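Local coordinates for 4-hydroxy-3-methylbut-2-enyl diphosphate reductase, apicoplast (Plasmodium falciparum, PDB 4N7B), which reduces 4-hydroxy-3-methylbut-2-enyl diphosphate to isopentenyl and dimethylallyl diphosphate, using an iron-sulfur cluster, in the last step of the MEP pathway, at residues I335-Y340 / T357-N362; K375-V380 / N399-I404. One frame throughout, in Å; residues are numbered along the deposited sequence.

Contact 1 (I335-Y340 / T357-N362)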
ATOM      1  N   ILE A 335       3.296  22.321  -3.766  1.00 41.97           N
ATOM      2  CA  ILE A 335       2.717  21.006  -3.938  1.00 39.54           C
ATOM      3  C   ILE A 335       1.748  20.664  -2.829  1.00 41.00           C
ATOM      4  O   ILE A 335       2.084  20.789  -1.653  1.00 43.40           O
ATOM      5  CB  ILE A 335       3.808  19.941  -3.986  1.00 37.23           C
ATOM      6  CG1 ILE A 335       4.393  19.867  -5.402  1.00 43.49           C
ATOM      7  CG2 ILE A 335       3.237  18.580  -3.636  1.00 36.98           C
ATOM      8  CD1 ILE A 335       5.791  20.325  -5.486  1.00 43.44           C
ATOM      9  N   ILE A 336       0.547  20.231  -3.204  1.00 36.04           N
ATOM     10  CA  ILE A 336      -0.427  19.774  -2.220  1.00 35.93           C
ATOM     11  C   ILE A 336      -0.432  18.260  -2.206  1.00 36.12           C
ATOM     12  O   ILE A 336      -0.662  17.633  -3.224  1.00 32.87           O
ATOM     13  CB  ILE A 336      -1.847  20.271  -2.510  1.00 33.83           C
ATOM     14  CG1 ILE A 336      -2.049  21.694  -1.995  1.00 48.25           C
ATOM     15  CG2 ILE A 336      -2.845  19.453  -1.737  1.00 33.33           C
ATOM     16  CD1 ILE A 336      -1.281  22.727  -2.710  1.00 41.15           C
ATOM     17  N   LEU A 337      -0.176  17.680  -1.043  1.00 34.44           N
ATOM     18  CA  LEU A 337      -0.072  16.240  -0.900  1.00 30.98           C
ATOM     19  C   LEU A 337      -1.264  15.731  -0.108  1.00 32.37           C
ATOM     20  O   LEU A 337      -1.331  15.943   1.093  1.00 33.09           O
ATOM     21  CB  LEU A 337       1.215  15.890  -0.158  1.00 34.83           C
ATOM     22  CG  LEU A 337       1.416  14.425   0.254  1.00 35.30           C
ATOM     23  CD1 LEU A 337       1.102  13.490  -0.883  1.00 40.55           C
ATOM     24  CD2 LEU A 337       2.844  14.228   0.715  1.00 35.75           C
ATOM     25  N   ILE A 338      -2.214  15.087  -0.781  1.00 29.09           N
ATOM     26  CA  ILE A 338      -3.385  14.533  -0.098  1.00 25.47           C
ATOM     27  C   ILE A 338      -3.052  13.156   0.475  1.00 29.39           C
ATOM     28  O   ILE A 338      -2.734  12.233  -0.260  1.00 30.67           O
ATOM     29  CB  ILE A 338      -4.555  14.366  -1.075  1.00 29.15           C
ATOM     30  CG1 ILE A 338      -4.793  15.668  -1.840  1.00 34.32           C
ATOM     31  CG2 ILE A 338      -5.797  13.951  -0.326  1.00 31.93           C
ATOM     32  CD1 ILE A 338      -5.931  15.602  -2.835  1.00 33.80           C
ATOM     33  N   GLY A 339      -3.093  13.011   1.783  1.00 29.46           N
ATOM     34  CA  GLY A 339      -2.777  11.730   2.381  1.00 26.56           C
ATOM     35  C   GLY A 339      -2.742  11.915   3.871  1.00 32.45           C
ATOM     36  O   GLY A 339      -2.984  13.028   4.341  1.00 29.05           O
ATOM     37  N   TYR A 340      -2.439  10.858   4.615  1.00 32.73           N
ATOM     38  CA  TYR A 340      -2.463  10.924   6.077  1.00 35.77           C
ATOM     39  C   TYR A 340      -1.084  11.244   6.650  1.00 40.98           C
ATOM     40  O   TYR A 340      -0.116  10.536   6.382  1.00 34.95           O
ATOM     41  CB  TYR A 340      -2.993   9.608   6.631  1.00 34.15           C
ATOM     42  CG  TYR A 340      -4.416   9.356   6.194  1.00 34.49           C
ATOM     43  CD1 TYR A 340      -5.467  10.049   6.783  1.00 42.52           C
ATOM     44  CD2 TYR A 340      -4.708   8.470   5.162  1.00 41.41           C
ATOM     45  CE1 TYR A 340      -6.777   9.846   6.388  1.00 45.08           C
ATOM     46  CE2 TYR A 340      -6.025   8.254   4.756  1.00 43.84           C
ATOM     47  CZ  TYR A 340      -7.057   8.946   5.379  1.00 45.94           C
ATOM     48  OH  TYR A 340      -8.368   8.746   4.998  1.00 47.59           O
ATOM     49  N   THR A 357       5.831  21.950   0.179  1.00 44.15           N
ATOM     50  CA  THR A 357       4.740  20.984   0.167  1.00 40.72           C
ATOM     51  C   THR A 357       3.778  21.218   1.339  1.00 46.64           C
ATOM     52  O   THR A 357       4.177  21.671   2.420  1.00 46.73           O
ATOM     53  CB  THR A 357       5.247  19.523   0.190  1.00 39.27           C
ATOM     54  OG1 THR A 357       6.038  19.265  -0.977  1.00 43.51           O
ATOM     55  CG2 THR A 357       4.075  18.551   0.214  1.00 37.79           C
ATOM     56  N   HIS A 358       2.504  20.925   1.104  1.00 40.53           N
ATOM     57  CA  HIS A 358       1.464  21.093   2.112  1.00 43.01           C
ATOM     58  C   HIS A 358       0.583  19.871   2.152  1.00 41.37           C
ATOM     59  O   HIS A 358      -0.068  19.535   1.171  1.00 38.95           O
ATOM     60  CB  HIS A 358       0.625  22.314   1.772  1.00 47.38           C
ATOM     61  CG  HIS A 358       1.447  23.517   1.441  1.00 52.52           C
ATOM     62  ND1 HIS A 358       1.556  24.599   2.287  1.00 57.63           N
ATOM     63  CD2 HIS A 358       2.225  23.793   0.366  1.00 54.40           C
ATOM     64  CE1 HIS A 358       2.358  25.498   1.740  1.00 59.51           C
ATOM     65  NE2 HIS A 358       2.777  25.034   0.576  1.00 62.15           N
ATOM     66  N   ILE A 359       0.557  19.187   3.283  1.00 41.40           N
ATOM     67  CA  ILE A 359      -0.227  17.976   3.370  1.00 42.33           C
ATOM     68  C   ILE A 359      -1.675  18.275   3.709  1.00 40.64           C
ATOM     69  O   ILE A 359      -1.945  19.012   4.645  1.00 40.36           O
ATOM     70  CB  ILE A 359       0.328  17.047   4.450  1.00 45.21           C
ATOM     71  CG1 ILE A 359       1.758  16.651   4.094  1.00 46.92           C
ATOM     72  CG2 ILE A 359      -0.560  15.803   4.577  1.00 39.79           C
ATOM     73  CD1 ILE A 359       2.447  15.827   5.154  1.00 40.28           C
ATOM     74  N   VAL A 360      -2.612  17.687   2.972  1.00 40.33           N
ATOM     75  CA  VAL A 360      -4.000  17.746   3.408  1.00 41.94           C
ATOM     76  C   VAL A 360      -4.542  16.346   3.675  1.00 41.31           C
ATOM     77  O   VAL A 360      -4.442  15.459   2.830  1.00 36.72           O
ATOM     78  CB  VAL A 360      -4.908  18.548   2.424  1.00 38.73           C
ATOM     79  CG1 VAL A 360      -4.117  19.674   1.781  1.00 42.86           C
ATOM     80  CG2 VAL A 360      -5.511  17.671   1.392  1.00 49.34           C
ATOM     81  N   GLU A 361      -5.082  16.131   4.874  1.00 40.84           N
ATOM     82  CA  GLU A 361      -5.720  14.850   5.162  1.00 45.18           C
ATOM     83  C   GLU A 361      -7.236  14.945   5.176  1.00 45.05           C
ATOM     84  O   GLU A 361      -7.925  13.926   5.256  1.00 50.50           O
ATOM     85  CB  GLU A 361      -5.213  14.221   6.464  1.00 47.04           C
ATOM     86  CG  GLU A 361      -4.610  15.150   7.449  1.00 44.52           C
ATOM     87  CD  GLU A 361      -4.195  14.438   8.734  1.00 46.02           C
ATOM     88  OE1 GLU A 361      -3.841  13.239   8.672  1.00 39.03           O
ATOM     89  OE2 GLU A 361      -4.227  15.080   9.813  1.00 51.95           O
ATOM     90  N   ASN A 362      -7.761  16.159   5.077  1.00 39.38           N
ATOM     91  CA  ASN A 362      -9.203  16.364   5.143  1.00 40.07           C
ATOM     92  C   ASN A 362      -9.598  17.688   4.527  1.00 44.29           C
ATOM     93  O   ASN A 362      -8.732  18.465   4.116  1.00 40.88           O
ATOM     94  CB  ASN A 362      -9.687  16.320   6.592  1.00 41.04           C
ATOM     95  CG  ASN A 362      -8.983  17.352   7.477  1.00 53.34           C
ATOM     96  OD1 ASN A 362      -8.871  18.532   7.118  1.00 58.42           O
ATOM     97  ND2 ASN A 362      -8.487  16.906   8.629  1.00 48.17           N
TER
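Ile336 sets CG1 beside its backbone N (chi1 -82°), which places CG2 anti to that N; this Ile336 CG2 meets Val360 CG1 at 3.7 Å. Ile338 has the same first-torsion arrangement but reaches the other Val360 methyl with its longer branch, Ile338 CG1 to Val360 CG2 at 3.9 Å. Val360 therefore bridges two isoleucines of the neighbouring strand. The two strands are parallel and belong to a beta-alpha-beta unit, with helix 344-350 as the crossover; 357-360 is an outermost strand of its four-stranded sheet. The axes of the strand segments 335-338 and 357-360 lie 27° apart.

Four backbone hydrogen bonds join them in alternation. Ile335 O accepts from His358 N, Leu337 N donates to His358 O, Leu337 O accepts from Val360 N, and Gly339 N donates to Val360 O. The Leu337 N bond is nearly straight, 170° at the hydrogen.

On the other face, CG2 of Thr357 touches CB of Leu337 at 3.9 Å. Helix 387-400 packs on the face of Ile336, Ile338 and Val360, and helix 344-350 on that of Leu337 and Ile359. The His358 ring lies with its edge to Ile335 O. Thr357 OG1 is hydrogen-bonded to Ala353 O, and His358 NE2 to Asp334 OD2.

Beyond the strands, Glu361 OE1 is hydrogen-bonded to Lys341 N and lies at the edge of the Tyr340 ring, near its plane, 4.0 Å from Tyr340 CD1.

Contact 2 (K375-V380 / N399-I404)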
ATOM      1  N   LYS A 375       0.215  31.862  -8.209  1.00 76.67           N
ATOM      2  CA  LYS A 375       1.034  30.745  -7.752  1.00 64.37           C
ATOM      3  C   LYS A 375       0.582  29.432  -8.363  1.00 57.09           C
ATOM      4  O   LYS A 375      -0.561  29.021  -8.204  1.00 61.21           O
ATOM      5  CB  LYS A 375       1.026  30.645  -6.222  1.00 64.18           C
ATOM      6  CG  LYS A 375       1.655  29.370  -5.675  1.00 64.64           C
ATOM      7  CD  LYS A 375       3.040  29.117  -6.266  1.00 69.16           C
ATOM      8  CE  LYS A 375       4.131  29.846  -5.519  1.00 71.96           C
ATOM      9  NZ  LYS A 375       5.442  29.178  -5.753  1.00 69.19           N
ATOM     10  N   LYS A 376       1.497  28.768  -9.055  1.00 49.53           N
ATOM     11  CA  LYS A 376       1.194  27.495  -9.671  1.00 50.57           C
ATOM     12  C   LYS A 376       1.147  26.378  -8.625  1.00 46.59           C
ATOM     13  O   LYS A 376       2.029  26.263  -7.765  1.00 44.77           O
ATOM     14  CB  LYS A 376       2.235  27.198 -10.738  1.00 49.46           C
ATOM     15  CG  LYS A 376       2.358  28.302 -11.773  1.00 56.21           C
ATOM     16  CD  LYS A 376       2.463  27.715 -13.170  1.00 57.18           C
ATOM     17  CE  LYS A 376       1.106  27.179 -13.660  1.00 64.01           C
ATOM     18  NZ  LYS A 376       1.233  26.342 -14.900  1.00 67.59           N
ATOM     19  N   LEU A 377       0.114  25.551  -8.706  1.00 43.51           N
ATOM     20  CA  LEU A 377      -0.081  24.488  -7.731  1.00 41.98           C
ATOM     21  C   LEU A 377      -0.216  23.162  -8.428  1.00 40.09           C
ATOM     22  O   LEU A 377      -0.785  23.069  -9.508  1.00 39.96           O
ATOM     23  CB  LEU A 377      -1.337  24.735  -6.893  1.00 42.42           C
ATOM     24  CG  LEU A 377      -1.334  26.049  -6.104  1.00 47.67           C
ATOM     25  CD1 LEU A 377      -2.663  26.215  -5.380  1.00 52.11           C
ATOM     26  CD2 LEU A 377      -0.164  26.098  -5.121  1.00 49.26           C
ATOM     27  N   PHE A 378       0.294  22.131  -7.773  1.00 42.34           N
ATOM     28  CA  PHE A 378       0.277  20.784  -8.295  1.00 40.37           C
ATOM     29  C   PHE A 378      -0.091  19.895  -7.124  1.00 43.16           C
ATOM     30  O   PHE A 378       0.464  20.049  -6.032  1.00 42.40           O
ATOM     31  CB  PHE A 378       1.668  20.420  -8.796  1.00 37.67           C
ATOM     32  CG  PHE A 378       1.714  19.181  -9.668  1.00 36.30           C
ATOM     33  CD1 PHE A 378       1.440  19.261 -11.029  1.00 37.62           C
ATOM     34  CD2 PHE A 378       2.060  17.945  -9.136  1.00 34.03           C
ATOM     35  CE1 PHE A 378       1.499  18.133 -11.839  1.00 39.58           C
ATOM     36  CE2 PHE A 378       2.127  16.808  -9.948  1.00 35.32           C
ATOM     37  CZ  PHE A 378       1.844  16.906 -11.294  1.00 39.40           C
ATOM     38  N   TYR A 379      -1.034  18.985  -7.322  1.00 34.83           N
ATOM     39  CA  TYR A 379      -1.375  18.081  -6.257  1.00 33.93           C
ATOM     40  C   TYR A 379      -1.023  16.657  -6.603  1.00 32.33           C
ATOM     41  O   TYR A 379      -0.934  16.267  -7.756  1.00 31.78           O
ATOM     42  CB  TYR A 379      -2.850  18.204  -5.848  1.00 35.57           C
ATOM     43  CG  TYR A 379      -3.865  17.456  -6.708  1.00 35.68           C
ATOM     44  CD1 TYR A 379      -4.117  16.103  -6.506  1.00 32.13           C
ATOM     45  CD2 TYR A 379      -4.601  18.119  -7.695  1.00 35.51           C
ATOM     46  CE1 TYR A 379      -5.050  15.426  -7.273  1.00 32.92           C
ATOM     47  CE2 TYR A 379      -5.538  17.448  -8.463  1.00 33.37           C
ATOM     48  CZ  TYR A 379      -5.753  16.099  -8.247  1.00 34.40           C
ATOM     49  OH  TYR A 379      -6.676  15.408  -9.004  1.00 44.53           O
ATOM     50  N   VAL A 380      -0.871  15.876  -5.554  1.00 31.74           N
ATOM     51  CA  VAL A 380      -0.386  14.533  -5.649  1.00 31.48           C
ATOM     52  C   VAL A 380      -1.079  13.824  -4.485  1.00 35.99           C
ATOM     53  O   VAL A 380      -1.591  14.501  -3.585  1.00 32.20           O
ATOM     54  CB  VAL A 380       1.156  14.606  -5.564  1.00 36.15           C
ATOM     55  CG1 VAL A 380       1.699  13.876  -4.371  1.00 38.85           C
ATOM     56  CG2 VAL A 380       1.766  14.152  -6.849  1.00 36.59           C
ATOM     57  N   ASN A 399     -12.321  23.400  -6.511  1.00 49.00           N
ATOM     58  CA  ASN A 399     -13.240  24.521  -6.348  1.00 53.43           C
ATOM     59  C   ASN A 399     -12.444  25.749  -5.955  1.00 51.11           C
ATOM     60  O   ASN A 399     -12.576  26.815  -6.543  1.00 54.20           O
ATOM     61  CB  ASN A 399     -14.291  24.234  -5.267  1.00 59.05           C
ATOM     62  CG  ASN A 399     -15.356  23.257  -5.733  1.00 70.44           C
ATOM     63  OD1 ASN A 399     -15.568  23.086  -6.939  1.00 75.66           O
ATOM     64  ND2 ASN A 399     -16.039  22.611  -4.778  1.00 64.97           N
ATOM     65  N   LYS A 400     -11.593  25.574  -4.954  1.00 43.03           N
ATOM     66  CA  LYS A 400     -10.787  26.664  -4.444  1.00 45.26           C
ATOM     67  C   LYS A 400      -9.683  27.060  -5.432  1.00 46.60           C
ATOM     68  O   LYS A 400      -9.473  28.237  -5.689  1.00 48.23           O
ATOM     69  CB  LYS A 400     -10.185  26.250  -3.110  1.00 44.37           C
ATOM     70  CG  LYS A 400      -9.589  27.390  -2.344  1.00 48.51           C
ATOM     71  CD  LYS A 400      -9.267  26.988  -0.922  1.00 47.35           C
ATOM     72  CE  LYS A 400      -8.603  28.136  -0.185  1.00 52.31           C
ATOM     73  NZ  LYS A 400      -8.416  27.829   1.263  1.00 63.53           N
ATOM     74  N   PHE A 401      -8.984  26.073  -5.988  1.00 51.38           N
ATOM     75  CA  PHE A 401      -7.890  26.341  -6.924  1.00 40.32           C
ATOM     76  C   PHE A 401      -8.144  25.729  -8.301  1.00 46.97           C
ATOM     77  O   PHE A 401      -7.626  24.657  -8.610  1.00 46.40           O
ATOM     78  CB  PHE A 401      -6.583  25.784  -6.368  1.00 47.64           C
ATOM     79  CG  PHE A 401      -6.257  26.274  -4.995  1.00 45.44           C
ATOM     80  CD1 PHE A 401      -5.819  27.574  -4.795  1.00 51.38           C
ATOM     81  CD2 PHE A 401      -6.387  25.435  -3.899  1.00 47.07           C
ATOM     82  CE1 PHE A 401      -5.517  28.031  -3.522  1.00 48.78           C
ATOM     83  CE2 PHE A 401      -6.084  25.882  -2.624  1.00 49.83           C
ATOM     84  CZ  PHE A 401      -5.651  27.180  -2.435  1.00 50.77           C
ATOM     85  N   PRO A 402      -8.920  26.426  -9.140  1.00 46.99           N
ATOM     86  CA  PRO A 402      -9.404  25.882 -10.413  1.00 49.28           C
ATOM     87  C   PRO A 402      -8.299  25.455 -11.383  1.00 49.38           C
ATOM     88  O   PRO A 402      -8.556  24.586 -12.210  1.00 47.41           O
ATOM     89  CB  PRO A 402     -10.218  27.042 -11.009  1.00 51.93           C
ATOM     90  CG  PRO A 402     -10.501  27.956  -9.855  1.00 55.03           C
ATOM     91  CD  PRO A 402      -9.312  27.832  -8.965  1.00 52.74           C
ATOM     92  N   HIS A 403      -7.105  26.031 -11.289  1.00 44.98           N
ATOM     93  CA  HIS A 403      -6.081  25.775 -12.294  1.00 52.38           C
ATOM     94  C   HIS A 403      -5.030  24.803 -11.774  1.00 48.72           C
ATOM     95  O   HIS A 403      -3.977  24.602 -12.385  1.00 46.53           O
ATOM     96  CB  HIS A 403      -5.450  27.090 -12.740  1.00 57.64           C
ATOM     97  CG  HIS A 403      -6.409  27.989 -13.455  1.00 63.55           C
ATOM     98  ND1 HIS A 403      -6.666  29.280 -13.046  1.00 66.02           N
ATOM     99  CD2 HIS A 403      -7.196  27.772 -14.535  1.00 64.98           C
ATOM    100  CE1 HIS A 403      -7.560  29.824 -13.851  1.00 66.47           C
ATOM    101  NE2 HIS A 403      -7.898  28.929 -14.763  1.00 68.99           N
ATOM    102  N   ILE A 404      -5.337  24.178 -10.644  1.00 41.81           N
ATOM    103  CA  ILE A 404      -4.399  23.271 -10.026  1.00 41.74           C
ATOM    104  C   ILE A 404      -4.162  22.079 -10.953  1.00 39.32           C
ATOM    105  O   ILE A 404      -5.083  21.606 -11.618  1.00 36.09           O
ATOM    106  CB  ILE A 404      -4.904  22.796  -8.676  1.00 34.65           C
ATOM    107  CG1 ILE A 404      -3.767  22.127  -7.924  1.00 32.56           C
ATOM    108  CG2 ILE A 404      -6.075  21.835  -8.837  1.00 40.75           C
ATOM    109  CD1 ILE A 404      -4.013  22.032  -6.437  1.00 34.23           C
TER
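Leu377 and Phe401 make a CH-pi contact. The CD1 methyl of Leu377 sits over one face of the Phe401 ring, 3.7 Å from its centroid and 21° off the ring normal. Leu377 CD1 is offset toward the rim, 3.5 Å from Phe401 CD1. The opposite face is covered by CG of Lys400, so the ring is held between a methyl and a methylene.

The remaining side-chain contacts are apolar and centre on Ile404. Ile404 CG1 is anti to the backbone N (chi1 -167°) and lies 3.7 Å from Leu377 CB. Ile404 CD1 reaches Tyr379 CB at 4.0 Å. The Ile404 and Tyr379 side chains cross at about a right angle, with Ile404 CG1 at the edge of the Tyr379 ring.

Backbone bonding shapes the 399-404 side. Ile404 N donates to Phe401 O at 3.1 Å, closing a type I beta turn just after helix 387-400. The turn leads into Glu405, whose backbone bonds to Leu377 and Tyr379.

The charged contact is a salt bridge from Lys376 NZ to Glu405 OE2.

This is hydrophobic packing at the return of a parallel beta-alpha-beta unit, where helix 387-400 gives way to edge strand 405-406.

Both contacts reach one four-stranded parallel sheet, ordered 357-360, 334-338, 377-381, 405-406. Contact 1 pairs two of its strands; contact 2 packs strand 377-381 against the end of helix 387-400 and the turn after it. Their centres are 12 Å apart. Contact 1 closes before contact 2 opens along the chain, and each belongs to its own beta-alpha-beta unit. The inner strands join them directly. Ile336 N lies 2.8 Å from Phe378 O, and Ile336 O lies 2.9 Å from Val380 N; both are probable hydrogen bonds. Helix 387-400 also packs on contact 1. Contact 1 leads toward the predicted substrate-binding residue His343, whereas contact 2 is structural packing away from the annotated sites.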